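Local coordinates for UV damage endonuclease (Sulfolobus acidocaldarius, PDB 3TC3), which probably acts as a manganese-binding endonuclease that recognises lesions in DNA and nicks the damaged strand as a step in excision repair, at residues A[216-221]-A[242-247]. Numbering follows the deposited sequence.
Sequences PVIFDN and RTWKDR. With MN (manganese (II) ion), chain C.
Trp244 lays its indole against Pro216, Val217 and Ile218 at the start of strand 217-220. From CB the side chain leads to CG, turned anti to the carbonyl carbon, which brings one ring face against Pro216. Pro216 CB lies over that face of the five-membered ring, closest to CE2 and CD2. It sits 3.6 Å from the ring centroid and close to the ring normal, the geometry of a CH-pi contact. NE1 donates a hydrogen bond to Val217 O at 2.8 Å. The oxygen is nearly in the indole plane, whereas NE1 stands 52° out of the carbonyl plane, so the bond is in plane for the ring but not for the acceptor. Beyond CE2, Ile218 CG1 sits at the ring edge, near its plane, 3.7 Å from CZ2.

In this eight-stranded TIM barrel, 242-247 is the loop that runs from helix 233-241 to strand 249-252, and it is pinned here to the neighbouring strand 217-220. Thr243 makes the second bond: its OG1 accepts a hydrogen bond from Val217 N at 3.0 Å and is also hydrogen-bonded to Val240 O of the preceding helix. The N-H of Val217 points almost straight at OG1, at 172°. A chi1 of 70° tucks OG1 between the two main-chain branches, facing Val217 N. Further along 216-221, Asp220 OD2 binds manganese at 1.9 Å alongside Glu195 and Glu288, while OD1 caps His223 N.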
loop_
_atom_site.group_PDB
_atom_site.type_symbol
_atom_site.label_atom_id
_atom_site.label_comp_id
_atom_site.label_asym_id
_atom_site.label_seq_id
_atom_site.Cartn_x
_atom_site.Cartn_y
_atom_site.Cartn_z
ATOM N N PRO A 216 -4.995 -9.676 7.390
ATOM C CA PRO A 216 -5.046 -8.376 8.182
ATOM C C PRO A 216 -5.755 -7.272 7.470
ATOM O O PRO A 216 -5.809 -7.201 6.223
ATOM C CB PRO A 216 -3.565 -8.052 8.401
ATOM C CG PRO A 216 -2.815 -9.396 8.051
ATOM C CD PRO A 216 -3.604 -10.003 6.943
ATOM N N VAL A 217 -6.399 -6.430 8.249
ATOM C CA VAL A 217 -7.096 -5.273 7.772
ATOM C C VAL A 217 -6.305 -3.992 8.006
ATOM O O VAL A 217 -5.929 -3.693 9.140
ATOM C CB VAL A 217 -8.483 -5.176 8.457
ATOM C CG1 VAL A 217 -9.316 -3.928 7.930
ATOM C CG2 VAL A 217 -9.268 -6.512 8.241
ATOM N N ILE A 218 -6.088 -3.291 6.915
ATOM C CA ILE A 218 -5.558 -1.899 7.035
ATOM C C ILE A 218 -6.726 -0.950 7.227
ATOM O O ILE A 218 -7.623 -0.862 6.354
ATOM C CB ILE A 218 -4.814 -1.480 5.736
ATOM C CG1 ILE A 218 -3.546 -2.254 5.615
ATOM C CG2 ILE A 218 -4.449 0.081 5.799
ATOM C CD1 ILE A 218 -2.601 -1.776 4.498
ATOM N N PHE A 219 -6.682 -0.205 8.329
ATOM C CA PHE A 219 -7.671 0.861 8.574
ATOM C C PHE A 219 -7.349 2.169 7.886
ATOM O O PHE A 219 -6.267 2.669 8.036
ATOM C CB PHE A 219 -7.651 1.116 10.100
ATOM C CG PHE A 219 -8.605 2.175 10.560
ATOM C CD1 PHE A 219 -10.003 1.935 10.595
ATOM C CD2 PHE A 219 -8.135 3.449 10.892
ATOM C CE1 PHE A 219 -10.841 2.899 11.052
ATOM C CE2 PHE A 219 -9.011 4.431 11.320
ATOM C CZ PHE A 219 -10.399 4.157 11.393
ATOM N N ASP A 220 -8.271 2.668 7.117
ATOM C CA ASP A 220 -8.147 3.956 6.448
ATOM C C ASP A 220 -9.095 4.888 7.141
ATOM O O ASP A 220 -10.281 4.660 7.136
ATOM C CB ASP A 220 -8.487 3.804 5.016
ATOM C CG ASP A 220 -8.284 5.096 4.315
ATOM O OD1 ASP A 220 -8.916 6.102 4.592
ATOM O OD2 ASP A 220 -7.365 5.079 3.410
ATOM N N ASN A 221 -8.510 5.907 7.788
ATOM C CA ASN A 221 -9.344 6.755 8.666
ATOM C C ASN A 221 -10.354 7.613 7.850
ATOM O O ASN A 221 -11.474 7.753 8.304
ATOM C CB ASN A 221 -8.505 7.619 9.552
ATOM C CG ASN A 221 -7.734 8.657 8.825
ATOM O OD1 ASN A 221 -7.141 8.417 7.747
ATOM N ND2 ASN A 221 -7.705 9.865 9.428
ATOM N N ARG A 242 -6.277 -6.734 16.195
ATOM C CA ARG A 242 -6.336 -8.168 16.453
ATOM C C ARG A 242 -6.199 -9.003 15.142
ATOM O O ARG A 242 -5.996 -10.209 15.201
ATOM C CB ARG A 242 -7.622 -8.456 17.217
ATOM C CG ARG A 242 -7.638 -7.591 18.446
ATOM C CD ARG A 242 -8.626 -8.090 19.507
ATOM N NE ARG A 242 -9.883 -8.631 18.966
ATOM C CZ ARG A 242 -11.087 -8.062 19.115
ATOM N NH1 ARG A 242 -11.230 -6.924 19.803
ATOM N NH2 ARG A 242 -12.157 -8.634 18.559
ATOM N N THR A 243 -6.297 -8.357 13.966
ATOM C CA THR A 243 -6.131 -9.072 12.709
ATOM C C THR A 243 -4.704 -9.130 12.246
ATOM O O THR A 243 -4.434 -9.806 11.277
ATOM C CB THR A 243 -6.988 -8.531 11.573
ATOM O OG1 THR A 243 -6.481 -7.242 11.181
ATOM C CG2 THR A 243 -8.472 -8.339 12.040
ATOM N N TRP A 244 -3.798 -8.482 12.999
ATOM C CA TRP A 244 -2.361 -8.494 12.632
ATOM C C TRP A 244 -1.594 -9.360 13.580
ATOM O O TRP A 244 -1.796 -9.278 14.782
ATOM C CB TRP A 244 -1.778 -7.070 12.654
ATOM C CG TRP A 244 -2.360 -6.221 11.600
ATOM C CD1 TRP A 244 -3.583 -5.589 11.643
ATOM C CD2 TRP A 244 -1.700 -5.746 10.404
ATOM N NE1 TRP A 244 -3.769 -4.815 10.474
ATOM C CE2 TRP A 244 -2.673 -4.877 9.711
ATOM C CE3 TRP A 244 -0.487 -5.996 9.798
ATOM C CZ2 TRP A 244 -2.425 -4.309 8.456
ATOM C CZ3 TRP A 244 -0.234 -5.372 8.557
ATOM C CH2 TRP A 244 -1.193 -4.568 7.909
ATOM N N LYS A 245 -0.592 -10.026 13.059
ATOM C CA LYS A 245 0.283 -10.756 13.994
ATOM C C LYS A 245 1.394 -9.811 14.477
ATOM O O LYS A 245 1.876 -9.912 15.601
ATOM C CB LYS A 245 0.809 -12.046 13.340
ATOM C CG LYS A 245 -0.166 -13.199 13.648
ATOM C CD LYS A 245 0.140 -14.471 12.891
ATOM C CE LYS A 245 -1.085 -15.394 12.929
ATOM N NZ LYS A 245 -2.013 -14.931 11.841
ATOM N N ASP A 246 1.740 -8.841 13.611
ATOM C CA ASP A 246 2.780 -7.846 13.919
ATOM C C ASP A 246 2.124 -6.451 14.114
ATOM O O ASP A 246 0.919 -6.347 14.321
ATOM C CB ASP A 246 3.885 -7.844 12.824
ATOM C CG ASP A 246 3.326 -7.845 11.402
ATOM O OD1 ASP A 246 2.096 -7.742 11.233
ATOM O OD2 ASP A 246 4.101 -7.963 10.419
ATOM N N ARG A 247 2.895 -5.369 14.060
ATOM C CA ARG A 247 2.307 -4.100 14.234
ATOM C C ARG A 247 1.354 -3.762 13.037
ATOM O O ARG A 247 1.712 -3.902 11.874
ATOM C CB ARG A 247 3.428 -3.077 14.301
ATOM C CG ARG A 247 2.953 -1.731 14.638
ATOM C CD ARG A 247 4.061 -0.743 14.503
ATOM N NE ARG A 247 4.976 -0.848 15.611
ATOM C CZ ARG A 247 6.019 -0.062 15.767
ATOM N NH1 ARG A 247 6.302 0.896 14.882
ATOM N NH2 ARG A 247 6.768 -0.231 16.824
HETATM MN MN MN C . -6.245 4.349 1.991
HETATM O O HOH W 1 -5.304 3.335 0.043
#